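Local coordinates for peptide ABC transporter, peptide-binding protein (PDB 2D5W) that binds oligopeptides, captured here with a pentapeptide, and probably hands them to a membrane ABC transporter for uptake into the cell, at residues 309-314 against 489-494; 450-455 against 501-506. One frame throughout, in Å; residues are numbered along the deposited sequence.

Interaction 1: 309-314 against 489-494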
loop_
_atom_site.group_PDB
_atom_site.type_symbol
_atom_site.label_atom_id
_atom_site.label_comp_id
_atom_site.label_asym_id
_atom_site.label_seq_id
_atom_site.Cartn_x
_atom_site.Cartn_y
_atom_site.Cartn_z
ATOM N N ASN A 309 13.422 13.454 -0.797
ATOM C CA ASN A 309 13.132 14.342 0.322
ATOM C C ASN A 309 13.285 15.780 -0.177
ATOM O O ASN A 309 14.368 16.174 -0.607
ATOM C CB ASN A 309 14.112 14.093 1.467
ATOM C CG ASN A 309 13.759 14.883 2.709
ATOM O OD1 ASN A 309 13.169 15.956 2.619
ATOM N ND2 ASN A 309 14.130 14.367 3.874
ATOM N N LYS A 310 12.204 16.554 -0.131
ATOM C CA LYS A 310 12.238 17.939 -0.586
ATOM C C LYS A 310 11.973 18.921 0.551
ATOM O O LYS A 310 11.673 20.096 0.309
ATOM C CB LYS A 310 11.213 18.141 -1.707
ATOM C CG LYS A 310 11.481 17.278 -2.935
ATOM C CD LYS A 310 10.344 17.356 -3.950
ATOM C CE LYS A 310 9.052 16.744 -3.415
ATOM N NZ LYS A 310 9.186 15.282 -3.135
ATOM N N PHE A 311 12.083 18.446 1.789
ATOM C CA PHE A 311 11.854 19.308 2.949
ATOM C C PHE A 311 13.033 20.241 3.171
ATOM O O PHE A 311 14.124 19.809 3.542
ATOM C CB PHE A 311 11.616 18.475 4.209
ATOM C CG PHE A 311 10.298 17.763 4.221
ATOM C CD1 PHE A 311 10.195 16.443 3.793
ATOM C CD2 PHE A 311 9.152 18.419 4.649
ATOM C CE1 PHE A 311 8.966 15.790 3.794
ATOM C CE2 PHE A 311 7.920 17.776 4.653
ATOM C CZ PHE A 311 7.826 16.459 4.226
ATOM N N GLU A 312 12.789 21.529 2.959
ATOM C CA GLU A 312 13.815 22.551 3.098
ATOM C C GLU A 312 14.371 22.748 4.507
ATOM O O GLU A 312 15.417 23.375 4.675
ATOM C CB GLU A 312 13.281 23.873 2.542
ATOM C CG GLU A 312 13.134 23.858 1.023
ATOM C CD GLU A 312 12.223 24.949 0.499
ATOM O OE1 GLU A 312 12.418 26.125 0.870
ATOM O OE2 GLU A 312 11.312 24.628 -0.296
ATOM N N ASN A 313 13.687 22.221 5.519
ATOM C CA ASN A 313 14.178 22.361 6.885
ATOM C C ASN A 313 15.336 21.400 7.155
ATOM O O ASN A 313 16.001 21.501 8.184
ATOM C CB ASN A 313 13.053 22.137 7.901
ATOM C CG ASN A 313 12.356 20.811 7.717
ATOM O OD1 ASN A 313 11.650 20.601 6.733
ATOM N ND2 ASN A 313 12.551 19.904 8.667
ATOM N N CYS A 314 15.561 20.457 6.239
ATOM C CA CYS A 314 16.679 19.519 6.358
ATOM C C CYS A 314 17.761 20.134 5.485
ATOM O O CYS A 314 17.652 20.135 4.263
ATOM C CB CYS A 314 16.306 18.127 5.830
ATOM S SG CYS A 314 14.952 17.340 6.754
ATOM N N ILE A 489 -4.332 18.594 5.009
ATOM C CA ILE A 489 -2.951 18.602 4.535
ATOM C C ILE A 489 -2.473 17.154 4.482
ATOM O O ILE A 489 -2.628 16.400 5.446
ATOM C CB ILE A 489 -2.059 19.447 5.462
ATOM C CG1 ILE A 489 -2.486 20.917 5.363
ATOM C CG2 ILE A 489 -0.595 19.287 5.082
ATOM C CD1 ILE A 489 -1.691 21.862 6.233
ATOM N N MET A 490 -1.881 16.776 3.354
ATOM C CA MET A 490 -1.450 15.401 3.139
ATOM C C MET A 490 0.041 15.119 3.313
ATOM O O MET A 490 0.493 14.006 3.038
ATOM C CB MET A 490 -1.895 14.954 1.742
ATOM C CG MET A 490 -3.304 15.420 1.340
ATOM S SD MET A 490 -4.670 14.861 2.399
ATOM C CE MET A 490 -4.739 13.139 1.949
ATOM N N VAL A 491 0.801 16.117 3.758
ATOM C CA VAL A 491 2.240 15.959 3.982
ATOM C C VAL A 491 2.431 15.713 5.474
ATOM O O VAL A 491 2.127 16.579 6.291
ATOM C CB VAL A 491 3.014 17.230 3.573
ATOM C CG1 VAL A 491 4.490 17.073 3.899
ATOM C CG2 VAL A 491 2.823 17.492 2.086
ATOM N N PRO A 492 2.953 14.536 5.854
ATOM C CA PRO A 492 3.141 14.263 7.281
ATOM C C PRO A 492 4.273 15.022 7.956
ATOM O O PRO A 492 5.438 14.861 7.605
ATOM C CB PRO A 492 3.345 12.748 7.320
ATOM C CG PRO A 492 4.031 12.471 6.017
ATOM C CD PRO A 492 3.295 13.358 5.035
ATOM N N THR A 493 3.909 15.861 8.921
ATOM C CA THR A 493 4.873 16.639 9.689
ATOM C C THR A 493 4.300 16.808 11.086
ATOM O O THR A 493 3.135 16.500 11.337
ATOM C CB THR A 493 5.091 18.059 9.113
ATOM O OG1 THR A 493 3.919 18.849 9.343
ATOM C CG2 THR A 493 5.383 18.003 7.622
ATOM N N LYS A 494 5.120 17.308 11.998
ATOM C CA LYS A 494 4.669 17.536 13.359
ATOM C C LYS A 494 3.477 18.493 13.339
ATOM O O LYS A 494 2.545 18.355 14.132
ATOM C CB LYS A 494 5.813 18.132 14.182
ATOM C CG LYS A 494 5.455 18.478 15.616
ATOM C CD LYS A 494 6.663 19.037 16.358
ATOM C CE LYS A 494 7.209 20.284 15.677
ATOM N NZ LYS A 494 8.417 20.814 16.370
#
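F311 meets V491 with first torsions that place the ring and a valine methyl against each other: CG of F311 stands opposite its carbonyl carbon and beside the backbone N (chi1 -71°), while CG1 of V491 stands opposite the backbone N (chi1 176°). The two side chains approach from opposite directions, and CG1 of V491 arrives at the ring's edge, near its plane, 3.4 Å from CZ of F311. The methyl CG2 of T493 comes in obliquely, at 3.9 Å from CE2 of F311. The contact is small, burying about 100 Å² over both sides; no hydrogen bond crosses it, and its closest contacts are between carbons. Within 309-314 the N309 side chain holds the F311 backbone. N309 OD1 accepts from F311 N at 2.8 Å, nearly in line with the N309 side-chain C=O (166°), and lies in plane at another edge of the ring. ND2 of N309 is meanwhile anchored on the carbonyls of A455 and W460. C314 N then bonds to F311 O at 3.1 Å, and C314 is disulfide-bonded to C458. This is an Asx turn running into a type I beta turn that leads from strand 293-308 to the N-cap of helix 315-320, within a solute-binding protein fold.

Interaction 2: 450-455 against 501-506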
loop_
_atom_site.group_PDB
_atom_site.type_symbol
_atom_site.label_atom_id
_atom_site.label_comp_id
_atom_site.label_asym_id
_atom_site.label_seq_id
_atom_site.Cartn_x
_atom_site.Cartn_y
_atom_site.Cartn_z
ATOM N N GLU A 450 7.710 5.627 11.731
ATOM C CA GLU A 450 8.838 6.397 12.224
ATOM C C GLU A 450 9.977 6.559 11.236
ATOM O O GLU A 450 10.919 7.308 11.490
ATOM C CB GLU A 450 9.339 5.814 13.547
ATOM C CG GLU A 450 8.266 5.834 14.627
ATOM C CD GLU A 450 8.832 5.827 16.032
ATOM O OE1 GLU A 450 9.645 4.934 16.345
ATOM O OE2 GLU A 450 8.452 6.717 16.824
ATOM N N PHE A 451 9.904 5.854 10.111
ATOM C CA PHE A 451 10.919 6.021 9.082
ATOM C C PHE A 451 10.297 6.677 7.851
ATOM O O PHE A 451 10.558 7.844 7.564
ATOM C CB PHE A 451 11.557 4.693 8.661
ATOM C CG PHE A 451 12.739 4.871 7.738
ATOM C CD1 PHE A 451 13.991 5.205 8.246
ATOM C CD2 PHE A 451 12.588 4.764 6.359
ATOM C CE1 PHE A 451 15.075 5.432 7.396
ATOM C CE2 PHE A 451 13.670 4.990 5.500
ATOM C CZ PHE A 451 14.911 5.324 6.021
ATOM N N ILE A 452 9.445 5.941 7.145
ATOM C CA ILE A 452 8.848 6.455 5.917
ATOM C C ILE A 452 8.084 7.771 6.055
ATOM O O ILE A 452 8.172 8.629 5.173
ATOM C CB ILE A 452 7.942 5.372 5.248
ATOM C CG1 ILE A 452 7.421 5.875 3.899
ATOM C CG2 ILE A 452 6.792 4.996 6.161
ATOM C CD1 ILE A 452 6.836 4.773 3.026
ATOM N N GLN A 453 7.363 7.947 7.158
ATOM C CA GLN A 453 6.580 9.159 7.372
ATOM C C GLN A 453 7.282 10.225 8.214
ATOM O O GLN A 453 6.630 11.070 8.826
ATOM C CB GLN A 453 5.217 8.777 7.978
ATOM C CG GLN A 453 4.306 8.115 6.932
ATOM C CD GLN A 453 3.261 7.156 7.490
ATOM O OE1 GLN A 453 2.530 6.525 6.723
ATOM N NE2 GLN A 453 3.181 7.041 8.807
ATOM N N ARG A 454 8.615 10.204 8.220
ATOM C CA ARG A 454 9.383 11.177 8.993
ATOM C C ARG A 454 10.500 11.879 8.214
ATOM O O ARG A 454 11.515 12.278 8.793
ATOM C CB ARG A 454 9.954 10.510 10.249
ATOM C CG ARG A 454 8.884 9.997 11.220
ATOM C CD ARG A 454 8.094 11.131 11.872
ATOM N NE ARG A 454 7.157 10.634 12.882
ATOM C CZ ARG A 454 5.978 10.077 12.617
ATOM N NH1 ARG A 454 5.210 9.651 13.610
ATOM N NH2 ARG A 454 5.549 9.967 11.367
ATOM N N ALA A 455 10.317 12.041 6.907
ATOM C CA ALA A 455 11.315 12.740 6.103
ATOM C C ALA A 455 11.406 14.198 6.566
ATOM O O ALA A 455 12.462 14.826 6.459
ATOM C CB ALA A 455 10.942 12.679 4.623
ATOM N N GLN A 501 0.279 10.849 3.136
ATOM C CA GLN A 501 1.277 10.025 2.467
ATOM C C GLN A 501 2.168 10.746 1.456
ATOM O O GLN A 501 2.867 10.093 0.683
ATOM C CB GLN A 501 0.593 8.836 1.782
ATOM C CG GLN A 501 -0.078 7.868 2.742
ATOM C CD GLN A 501 -0.737 6.713 2.018
ATOM O OE1 GLN A 501 -1.752 6.886 1.346
ATOM N NE2 GLN A 501 -0.151 5.530 2.138
ATOM N N ASN A 502 2.127 12.076 1.434
ATOM C CA ASN A 502 3.000 12.849 0.542
ATOM C C ASN A 502 4.294 12.915 1.358
ATOM O O ASN A 502 4.654 13.953 1.920
ATOM C CB ASN A 502 2.426 14.251 0.318
ATOM C CG ASN A 502 3.242 15.075 -0.670
ATOM O OD1 ASN A 502 4.419 14.803 -0.920
ATOM N ND2 ASN A 502 2.616 16.108 -1.223
ATOM N N ILE A 503 4.980 11.777 1.412
ATOM C CA ILE A 503 6.182 11.615 2.215
ATOM C C ILE A 503 7.401 12.434 1.821
ATOM O O ILE A 503 8.283 12.653 2.650
ATOM C CB ILE A 503 6.562 10.110 2.308
ATOM C CG1 ILE A 503 6.830 9.535 0.912
ATOM C CG2 ILE A 503 5.421 9.331 2.975
ATOM C CD1 ILE A 503 8.098 10.010 0.261
ATOM N N GLY A 504 7.443 12.876 0.567
ATOM C CA GLY A 504 8.556 13.675 0.076
ATOM C C GLY A 504 8.357 15.178 0.216
ATOM O O GLY A 504 9.250 15.954 -0.128
ATOM N N GLY A 505 7.179 15.589 0.683
ATOM C CA GLY A 505 6.895 17.001 0.900
ATOM C C GLY A 505 6.707 17.921 -0.294
ATOM O O GLY A 505 7.131 19.073 -0.255
ATOM N N TRP A 506 6.058 17.441 -1.347
ATOM C CA TRP A 506 5.831 18.264 -2.530
ATOM C C TRP A 506 4.604 19.147 -2.382
ATOM O O TRP A 506 3.627 18.774 -1.734
ATOM C CB TRP A 506 5.634 17.377 -3.761
ATOM C CG TRP A 506 5.622 18.125 -5.074
ATOM C CD1 TRP A 506 6.593 18.965 -5.550
ATOM C CD2 TRP A 506 4.641 18.017 -6.116
ATOM N NE1 TRP A 506 6.283 19.376 -6.825
ATOM C CE2 TRP A 506 5.091 18.810 -7.198
ATOM C CE3 TRP A 506 3.430 17.325 -6.243
ATOM C CZ2 TRP A 506 4.373 18.927 -8.392
ATOM C CZ3 TRP A 506 2.715 17.439 -7.433
ATOM C CH2 TRP A 506 3.192 18.237 -8.493
HETATM O O HOH W 1 8.030 11.407 5.186
HETATM O O HOH W 2 2.497 5.710 3.848
#
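The carboxamides of Q453 and Q501 are bridged by a water, 3.0 Å from Q453 OE1, to which it donates, and 3.2 Å from Q501 NE2, from which it accepts. Q501 NE2 also bonds to the backbone of the bound peptide, and the side chain packs on an apolar side chain of that ligand. The guanidinium of R454 reaches Q453 O through NH2, in its own plane but above the plane of that carbonyl (67° out), and makes a cation-pi contact with Y498. The amide of N502 is gripped at both ends by W506: OD1 accepts from W506 N at 3.1 Å and ND2 donates to W506 O, which fixes its rotation.

I503 carries most of the apolar contact. CG1 sits between backbone N and carbonyl carbon (chi1 60°), leaving CG2 opposite the carbonyl carbon, 4.1 Å from I452 CG1 and also against I452 O. I503 occupies the second position of the type I turn N502-G505, and its carbonyl oxygen lies 3.3 Å from A455 CB. A second water accepts from A455 N at 2.9 Å and lies 2.8 Å from each of I452 O and I503 O, placed to donate to them, though how its protons are shared is undecided; I452 O has a further donor in W460 NE1.

With no direct hydrogen bond between the segments, the polar bridging rests on waters, and the helix end at I452 is joined to the 501-506 loop by direct van der Waals contact and by bridging water. The separate Q453-Q501 water bridge ends on the same NE2 that hydrogen-bonds the peptide backbone.

Overall arrangement
From the N terminus, segment 309-314 follows strand 293-308; segment 450-455 contains the end of helix 449-452; segment 489-494 comes after strand 463-469; and segment 501-506 precedes helix 509-518. Interaction 1 closes a loop with 174 residues between its segments, interaction 2 one with 45, and the two loops cross because their segments alternate along the chain. Their centres lie about 7 Å apart. The two contacts also touch directly: M490 O to N502 N and K310 N to G504 O, each 3.0 Å, are probable hydrogen bonds, and F311 CE1 packs 3.4 Å from I503 O. Together they tie the loops flanking antiparallel strands 293-308 and 463-469 to the peptide-contacting segment 501-506.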